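Local coordinates for ActII protein (Streptomyces coelicolor, PDB 2OPT) that probably represses transcription by binding DNA as a TetR-family regulator, and binds the antibiotic actinorhodin and its biosynthetic precursor (S)-DNPA, at residues 124-129 and 210-215; 88-93 and 140-145; 103-108 and 112-117. One frame throughout, in Å; residues are numbered along the deposited sequence.

Interaction 1: residues 124-129 and 210-215; sequences GGLHDE and AGLLAG
The turn that leads into helix 128-150 packs against helix 197-219 through Leu126 and His127, a contact within the all-helical C-terminal domain of this TetR-like protein. Its apolar part is small: one methyl of each leucine, Leu126 CD2 and Leu212 CD2, meet at 4.2 Å, and the two side chains cross at about a right angle, so that single branches touch and the chains do not run alongside each other. In Leu126 the first torsion places CG beside the backbone N and anti to the carbonyl carbon (chi1 -81°), which carries the branched end closer to helix 197-219 than the CB bond alone would suggest.

One residue on, at the N-cap position of helix 128-150, the imidazole of His127 turns an edge to the last residue of segment 210-215. His127 CE1 is 4.3 Å from Gly215 O, which lies near the ring plane; this is a loose approach of a carbon to a carbonyl. Gly215 has no side chain here, and a CB would point at the turn.

Around this contact Leu126 also touches Trp75 of helix 75-92 and Ala216, while Leu212 reaches Leu130 and Leu138 further along helix 128-150. Helix 197-219 faces the second subunit as well, with Ala210 and Ala214 packing on Ala214 and Ala210 of that subunit, and Glu129 forms a salt bridge with Arg199 of the second subunit, so the contact lies at the start of helix 128-150, beside the dimer interface.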
loop_
_atom_site.group_PDB
_atom_site.type_symbol
_atom_site.label_atom_id
_atom_site.label_comp_id
_atom_site.label_asym_id
_atom_site.label_seq_id
_atom_site.Cartn_x
_atom_site.Cartn_y
_atom_site.Cartn_z
ATOM N N GLY A 124 6.811 21.604 10.673
ATOM C CA GLY A 124 8.079 21.465 9.986
ATOM C C GLY A 124 8.216 22.299 8.730
ATOM O O GLY A 124 9.153 22.105 7.952
ATOM N N GLY A 125 7.284 23.224 8.520
ATOM C CA GLY A 125 7.329 24.122 7.397
ATOM C C GLY A 125 6.820 23.572 6.096
ATOM O O GLY A 125 7.012 24.199 5.062
ATOM N N LEU A 126 6.157 22.409 6.121
ATOM C CA LEU A 126 5.537 21.848 4.912
ATOM C C LEU A 126 4.293 22.668 4.468
ATOM O O LEU A 126 3.364 22.876 5.285
ATOM C CB LEU A 126 5.126 20.371 5.181
ATOM C CG LEU A 126 6.180 19.264 5.099
ATOM C CD1 LEU A 126 7.374 19.558 5.970
ATOM C CD2 LEU A 126 5.604 17.902 5.483
ATOM N N HIS A 127 4.252 23.091 3.209
ATOM C CA HIS A 127 3.100 23.809 2.663
ATOM C C HIS A 127 1.912 22.881 2.633
ATOM O O HIS A 127 2.078 21.654 2.764
ATOM C CB HIS A 127 3.371 24.421 1.253
ATOM C CG HIS A 127 3.723 23.416 0.191
ATOM N ND1 HIS A 127 5.025 23.032 -0.074
ATOM C CD2 HIS A 127 2.952 22.755 -0.708
ATOM C CE1 HIS A 127 5.036 22.158 -1.065
ATOM N NE2 HIS A 127 3.793 21.975 -1.471
ATOM N N ASP A 128 0.716 23.455 2.496
ATOM C CA ASP A 128 -0.546 22.744 2.729
ATOM C C ASP A 128 -0.635 21.401 1.983
ATOM O O ASP A 128 -1.001 20.415 2.584
ATOM C CB ASP A 128 -1.738 23.621 2.307
ATOM C CG ASP A 128 -1.942 24.847 3.200
ATOM O OD1 ASP A 128 -1.208 25.020 4.193
ATOM O OD2 ASP A 128 -2.867 25.633 2.908
ATOM N N GLU A 129 -0.357 21.378 0.672
ATOM C CA GLU A 129 -0.509 20.142 -0.113
ATOM C C GLU A 129 0.486 19.085 0.294
ATOM O O GLU A 129 0.178 17.912 0.244
ATOM C CB GLU A 129 -0.353 20.361 -1.615
ATOM C CG GLU A 129 -1.643 20.891 -2.293
ATOM C CD GLU A 129 -1.590 20.817 -3.831
ATOM O OE1 GLU A 129 -0.505 20.449 -4.401
ATOM O OE2 GLU A 129 -2.650 21.137 -4.457
ATOM N N ALA A 210 13.215 12.436 4.296
ATOM C CA ALA A 210 14.141 13.237 3.507
ATOM C C ALA A 210 13.412 13.914 2.321
ATOM O O ALA A 210 13.668 15.061 1.997
ATOM C CB ALA A 210 15.328 12.367 2.954
ATOM N N GLY A 211 12.511 13.204 1.674
ATOM C CA GLY A 211 11.857 13.747 0.455
ATOM C C GLY A 211 10.883 14.825 0.850
ATOM O O GLY A 211 10.703 15.775 0.130
ATOM N N LEU A 212 10.231 14.668 1.999
ATOM C CA LEU A 212 9.366 15.722 2.560
ATOM C C LEU A 212 10.137 17.003 2.917
ATOM O O LEU A 212 9.744 18.107 2.498
ATOM C CB LEU A 212 8.602 15.206 3.805
ATOM C CG LEU A 212 7.465 14.199 3.539
ATOM C CD1 LEU A 212 6.943 13.621 4.895
ATOM C CD2 LEU A 212 6.319 14.796 2.754
ATOM N N LEU A 213 11.256 16.849 3.642
ATOM C CA LEU A 213 12.112 17.976 3.928
ATOM C C LEU A 213 12.639 18.595 2.645
ATOM O O LEU A 213 12.753 19.812 2.546
ATOM C CB LEU A 213 13.285 17.545 4.781
ATOM C CG LEU A 213 12.911 17.264 6.229
ATOM C CD1 LEU A 213 14.054 16.604 6.946
ATOM C CD2 LEU A 213 12.463 18.588 6.927
ATOM N N ALA A 214 12.966 17.767 1.656
ATOM C CA ALA A 214 13.486 18.292 0.392
ATOM C C ALA A 214 12.452 19.164 -0.270
ATOM O O ALA A 214 12.779 20.204 -0.800
ATOM C CB ALA A 214 13.909 17.174 -0.550
ATOM N N GLY A 215 11.203 18.720 -0.248
ATOM C CA GLY A 215 10.089 19.449 -0.819
ATOM C C GLY A 215 9.745 20.722 -0.052
ATOM O O GLY A 215 9.265 21.679 -0.654
#

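Interaction 2: residues 88-93 and 140-145; sequences RMFLAH and TFVTAE
Phe90 projects from the last turns of helix 75-92 toward helix 128-150, where its ring meets Thr143 and Val142. The ring and the threonine cross obliquely. Thr143 OG1 sits 3.6 Å from Phe90 CE2 and about equally near CZ, an approach that belongs clearly to neither the face nor the edge of the ring. The methyl joins in further along, with Thr143 CG2 at 4.0 Å from Phe90 CZ, and on the backbone Thr143 CA lies 4.0 Å from Phe90 CE2. Val142 comes differently: its CG1 stands near the ring plane, at the edge, 4.3 Å from Phe90 CD2.

The ring gets there because CG of Phe90 lies anti to the carbonyl carbon (chi1 -76°), on a CA-CB bond already directed at the other helix. On the threonine, OG1 takes that same place beside its own backbone N (chi1 -54°) and hydrogen-bonds to Ser139 O one turn earlier. With that bond made inside its own helix, the hydroxyl can lie against the ring at little polar cost.

Phe90 also packs on Leu96, Ala97 and Ala100 of helix 96-100 and on Ala146, while Val142 touches Cys83 and Leu86. With an alanine in place of Phe90, Val142 and Thr143 would probably lose the ring that covers them, and a gap would be likely to open between the two helices and helix 96-100. A buried phenylalanine thus joins helices 75-92, 96-100 and 128-150 in the core of the all-helical TetR-like C-terminal domain.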
loop_
_atom_site.group_PDB
_atom_site.type_symbol
_atom_site.label_atom_id
_atom_site.label_comp_id
_atom_site.label_asym_id
_atom_site.label_seq_id
_atom_site.Cartn_x
_atom_site.Cartn_y
_atom_site.Cartn_z
ATOM N N ARG A 88 3.717 -0.157 15.585
ATOM C CA ARG A 88 3.623 -0.916 16.835
ATOM C C ARG A 88 2.199 -1.437 17.006
ATOM O O ARG A 88 1.967 -2.599 17.334
ATOM C CB ARG A 88 3.994 0.043 17.963
ATOM C CG ARG A 88 4.160 -0.531 19.378
ATOM C CD ARG A 88 4.818 0.528 20.229
ATOM N NE ARG A 88 6.163 0.779 19.752
ATOM C CZ ARG A 88 6.685 1.980 19.530
ATOM N NH1 ARG A 88 7.933 2.063 19.066
ATOM N NH2 ARG A 88 5.997 3.077 19.835
ATOM N N MET A 89 1.237 -0.542 16.754
ATOM C CA MET A 89 -0.189 -0.820 16.957
ATOM C C MET A 89 -0.637 -1.958 16.060
ATOM O O MET A 89 -1.229 -2.890 16.512
ATOM C CB MET A 89 -1.014 0.450 16.667
ATOM C CG MET A 89 -2.530 0.241 16.748
ATOM S SD MET A 89 -3.429 1.491 15.815
ATOM C CE MET A 89 -3.140 1.019 14.108
ATOM N N PHE A 90 -0.352 -1.850 14.757
ATOM C CA PHE A 90 -0.607 -2.936 13.781
ATOM C C PHE A 90 0.022 -4.273 14.200
ATOM O O PHE A 90 -0.627 -5.305 14.151
ATOM C CB PHE A 90 -0.077 -2.534 12.424
ATOM C CG PHE A 90 -0.963 -1.512 11.713
ATOM C CD1 PHE A 90 -2.324 -1.728 11.596
ATOM C CD2 PHE A 90 -0.426 -0.344 11.189
ATOM C CE1 PHE A 90 -3.152 -0.776 10.924
ATOM C CE2 PHE A 90 -1.244 0.595 10.539
ATOM C CZ PHE A 90 -2.587 0.370 10.424
ATOM N N LEU A 91 1.259 -4.232 14.663
ATOM C CA LEU A 91 1.981 -5.443 15.097
ATOM C C LEU A 91 1.354 -6.075 16.326
ATOM O O LEU A 91 1.500 -7.293 16.562
ATOM C CB LEU A 91 3.482 -5.172 15.319
ATOM C CG LEU A 91 4.285 -4.834 14.043
ATOM C CD1 LEU A 91 5.768 -4.736 14.299
ATOM C CD2 LEU A 91 4.029 -5.815 12.939
ATOM N N ALA A 92 0.646 -5.266 17.103
ATOM C CA ALA A 92 -0.030 -5.722 18.307
ATOM C C ALA A 92 -1.368 -6.412 17.967
ATOM O O ALA A 92 -1.858 -7.226 18.738
ATOM C CB ALA A 92 -0.267 -4.541 19.221
ATOM N N HIS A 93 -1.940 -6.089 16.806
ATOM C CA HIS A 93 -3.331 -6.434 16.492
ATOM C C HIS A 93 -3.483 -7.173 15.189
ATOM O O HIS A 93 -3.486 -6.561 14.085
ATOM C CB HIS A 93 -4.281 -5.202 16.552
ATOM C CG HIS A 93 -4.305 -4.538 17.902
ATOM N ND1 HIS A 93 -4.914 -5.109 18.993
ATOM C CD2 HIS A 93 -3.743 -3.389 18.349
ATOM C CE1 HIS A 93 -4.751 -4.340 20.049
ATOM N NE2 HIS A 93 -4.037 -3.296 19.691
ATOM N N THR A 140 -0.079 5.429 4.537
ATOM C CA THR A 140 -0.126 4.416 3.501
ATOM C C THR A 140 1.077 3.483 3.529
ATOM O O THR A 140 0.930 2.281 3.437
ATOM C CB THR A 140 -0.324 5.121 2.130
ATOM O OG1 THR A 140 -1.656 5.637 2.116
ATOM C CG2 THR A 140 -0.170 4.166 0.957
ATOM N N PHE A 141 2.255 4.036 3.753
ATOM C CA PHE A 141 3.458 3.270 3.730
ATOM C C PHE A 141 3.516 2.388 4.975
ATOM O O PHE A 141 3.841 1.212 4.899
ATOM C CB PHE A 141 4.626 4.269 3.745
ATOM C CG PHE A 141 5.909 3.687 4.278
ATOM C CD1 PHE A 141 6.673 2.817 3.490
ATOM C CD2 PHE A 141 6.341 3.978 5.576
ATOM C CE1 PHE A 141 7.864 2.218 4.020
ATOM C CE2 PHE A 141 7.510 3.414 6.077
ATOM C CZ PHE A 141 8.253 2.510 5.297
ATOM N N VAL A 142 3.233 2.976 6.140
ATOM C CA VAL A 142 3.242 2.217 7.390
ATOM C C VAL A 142 2.225 1.043 7.328
ATOM O O VAL A 142 2.537 -0.098 7.720
ATOM C CB VAL A 142 2.909 3.097 8.590
ATOM C CG1 VAL A 142 2.687 2.249 9.796
ATOM C CG2 VAL A 142 4.003 4.126 8.836
ATOM N N THR A 143 1.033 1.324 6.820
ATOM C CA THR A 143 -0.013 0.328 6.742
ATOM C C THR A 143 0.349 -0.813 5.781
ATOM O O THR A 143 0.143 -1.983 6.132
ATOM C CB THR A 143 -1.371 0.985 6.356
ATOM O OG1 THR A 143 -1.632 2.039 7.293
ATOM C CG2 THR A 143 -2.541 -0.066 6.406
ATOM N N ALA A 144 0.880 -0.484 4.590
ATOM C CA ALA A 144 1.365 -1.502 3.628
ATOM C C ALA A 144 2.449 -2.380 4.212
ATOM O O ALA A 144 2.416 -3.606 4.078
ATOM C CB ALA A 144 1.888 -0.834 2.327
ATOM N N GLU A 145 3.458 -1.761 4.814
ATOM C CA GLU A 145 4.516 -2.546 5.469
ATOM C C GLU A 145 3.931 -3.522 6.492
ATOM O O GLU A 145 4.288 -4.682 6.518
ATOM C CB GLU A 145 5.539 -1.647 6.145
ATOM C CG GLU A 145 6.512 -0.940 5.196
ATOM C CD GLU A 145 7.404 -1.911 4.406
ATOM O OE1 GLU A 145 7.860 -2.919 4.994
ATOM O OE2 GLU A 145 7.642 -1.672 3.201
#

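Interaction 3: residues 103-108 and 112-117; sequences RVPLGP and VGMERT
Met114 reaches from helix 108-123 across to the loop at Pro105 and Leu106. Its CB points to that loop, and CG leaves anti to the backbone N (chi1 -161°), so the chain runs outward from the helix, extended through CG, before bending at the sulfur. The terminal CE then lies against Pro105, 3.7 Å from Pro105 O and 4.3 Å from Pro105 CG. Leu106 is a further neighbour of this tip, but its modelled CD1 comes too close to CE for two carbons, and the exact spacing is doubtful. Pro105 itself centres an inverse gamma turn, which brings Leu106 N to Val104 O.

In the first turn after the N-cap residue Gly107, Val112 N donates to Pro108 O over 3.3 Å in a nearly straight bond (174°), and Val112 CG2 packs against the same oxygen. Leu106 and Met114 also face Leu170 and Leu185 of the second subunit, and Pro105 touches Phe58 of helix 50-61. The tip of Met114 therefore reaches the loop by van der Waals contact with a proline ring, a leucine and a carbonyl oxygen, while the one hydrogen bond between the segments belongs to the first turn of the helix.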
loop_
_atom_site.group_PDB
_atom_site.type_symbol
_atom_site.label_atom_id
_atom_site.label_comp_id
_atom_site.label_asym_id
_atom_site.label_seq_id
_atom_site.Cartn_x
_atom_site.Cartn_y
_atom_site.Cartn_z
ATOM N N ARG A 103 -10.139 2.006 4.973
ATOM C CA ARG A 103 -10.880 2.885 5.883
ATOM C C ARG A 103 -10.174 4.231 6.125
ATOM O O ARG A 103 -8.944 4.314 6.058
ATOM C CB ARG A 103 -11.122 2.159 7.212
ATOM C CG ARG A 103 -12.136 1.014 7.100
ATOM C CD ARG A 103 -12.407 0.344 8.462
ATOM N NE ARG A 103 -13.748 -0.260 8.435
ATOM C CZ ARG A 103 -14.052 -1.435 7.873
ATOM N NH1 ARG A 103 -13.102 -2.198 7.329
ATOM N NH2 ARG A 103 -15.306 -1.859 7.885
ATOM N N VAL A 104 -10.962 5.279 6.385
ATOM C CA VAL A 104 -10.427 6.604 6.724
ATOM C C VAL A 104 -10.542 6.745 8.248
ATOM O O VAL A 104 -11.614 6.570 8.792
ATOM C CB VAL A 104 -11.196 7.761 5.968
ATOM C CG1 VAL A 104 -10.847 9.139 6.531
ATOM C CG2 VAL A 104 -10.942 7.700 4.432
ATOM N N PRO A 105 -9.416 6.982 8.940
ATOM C CA PRO A 105 -9.475 7.036 10.391
ATOM C C PRO A 105 -10.072 8.369 10.844
ATOM O O PRO A 105 -9.357 9.250 11.308
ATOM C CB PRO A 105 -8.006 6.859 10.829
ATOM C CG PRO A 105 -7.160 7.233 9.643
ATOM C CD PRO A 105 -8.046 7.196 8.401
ATOM N N LEU A 106 -11.383 8.503 10.692
ATOM C CA LEU A 106 -12.097 9.684 11.153
ATOM C C LEU A 106 -13.210 9.361 12.175
ATOM O O LEU A 106 -14.266 10.002 12.178
ATOM C CB LEU A 106 -12.664 10.461 9.968
ATOM C CG LEU A 106 -11.938 11.716 9.462
ATOM C CD1 LEU A 106 -10.537 11.992 10.057
ATOM C CD2 LEU A 106 -11.860 11.653 7.960
ATOM N N GLY A 107 -12.999 8.353 13.016
ATOM C CA GLY A 107 -13.737 8.313 14.252
ATOM C C GLY A 107 -12.987 9.204 15.254
ATOM O O GLY A 107 -12.009 9.850 14.907
ATOM N N PRO A 108 -13.417 9.188 16.519
ATOM C CA PRO A 108 -12.872 9.986 17.611
ATOM C C PRO A 108 -11.379 9.920 17.697
ATOM O O PRO A 108 -10.722 10.934 17.608
ATOM C CB PRO A 108 -13.471 9.339 18.849
ATOM C CG PRO A 108 -14.723 8.626 18.364
ATOM C CD PRO A 108 -14.545 8.322 16.940
ATOM N N VAL A 112 -8.619 12.985 16.132
ATOM C CA VAL A 112 -7.635 13.628 17.001
ATOM C C VAL A 112 -6.223 13.298 16.488
ATOM O O VAL A 112 -5.355 14.173 16.380
ATOM C CB VAL A 112 -7.813 13.154 18.494
ATOM C CG1 VAL A 112 -6.676 13.652 19.386
ATOM C CG2 VAL A 112 -9.185 13.601 19.025
ATOM N N GLY A 113 -6.007 12.045 16.092
ATOM C CA GLY A 113 -4.691 11.603 15.640
ATOM C C GLY A 113 -4.295 12.357 14.385
ATOM O O GLY A 113 -3.150 12.710 14.212
ATOM N N MET A 114 -5.253 12.586 13.508
ATOM C CA MET A 114 -4.996 13.254 12.266
ATOM C C MET A 114 -4.714 14.744 12.508
ATOM O O MET A 114 -3.819 15.336 11.902
ATOM C CB MET A 114 -6.171 13.082 11.295
ATOM C CG MET A 114 -5.704 13.389 9.844
ATOM S SD MET A 114 -6.963 13.141 8.562
ATOM C CE MET A 114 -7.585 11.509 8.978
ATOM N N GLU A 115 -5.489 15.363 13.376
ATOM C CA GLU A 115 -5.206 16.739 13.769
ATOM C C GLU A 115 -3.780 16.906 14.284
ATOM O O GLU A 115 -3.083 17.826 13.917
ATOM C CB GLU A 115 -6.233 17.185 14.798
ATOM C CG GLU A 115 -6.107 18.648 15.309
ATOM C CD GLU A 115 -6.212 19.696 14.257
ATOM O OE1 GLU A 115 -6.919 19.527 13.246
ATOM O OE2 GLU A 115 -5.599 20.762 14.477
ATOM N N ARG A 116 -3.377 16.076 15.235
ATOM C CA ARG A 116 -2.059 16.136 15.779
ATOM C C ARG A 116 -0.993 15.847 14.729
ATOM O O ARG A 116 0.035 16.539 14.683
ATOM C CB ARG A 116 -1.980 15.144 16.957
ATOM C CG ARG A 116 -2.932 15.587 18.121
ATOM C CD ARG A 116 -2.874 14.612 19.294
ATOM N NE ARG A 116 -1.542 14.655 19.886
ATOM C CZ ARG A 116 -1.115 15.591 20.735
ATOM N NH1 ARG A 116 -1.914 16.621 21.096
ATOM N NH2 ARG A 116 0.145 15.514 21.217
ATOM N N THR A 117 -1.237 14.854 13.866
ATOM C CA THR A 117 -0.322 14.545 12.773
ATOM C C THR A 117 -0.119 15.771 11.886
ATOM O O THR A 117 1.011 16.198 11.610
ATOM C CB THR A 117 -0.872 13.376 11.910
ATOM O OG1 THR A 117 -0.894 12.163 12.685
ATOM C CG2 THR A 117 0.011 13.134 10.649
#

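Overall arrangement
Interaction 2 is the core contact, its centre about 3 Å from that of the chain, whereas interaction 3 lies on the surface and interaction 1 is partly buried some 22 Å out. Interactions 1 and 2 share helix 128-150 but grip it at places whose centres are 23 Å apart, one at its start and one in its second half; interaction 3 involves helix 108-123, the helix that precedes it. Only interaction 3 carries a hydrogen bond between its segments, within one helical turn; interaction 1 rests on a leucine pair and a loose imidazole-to-carbonyl approach, interaction 2 on a phenylalanine ring against valine and threonine. All three lie beside the second subunit.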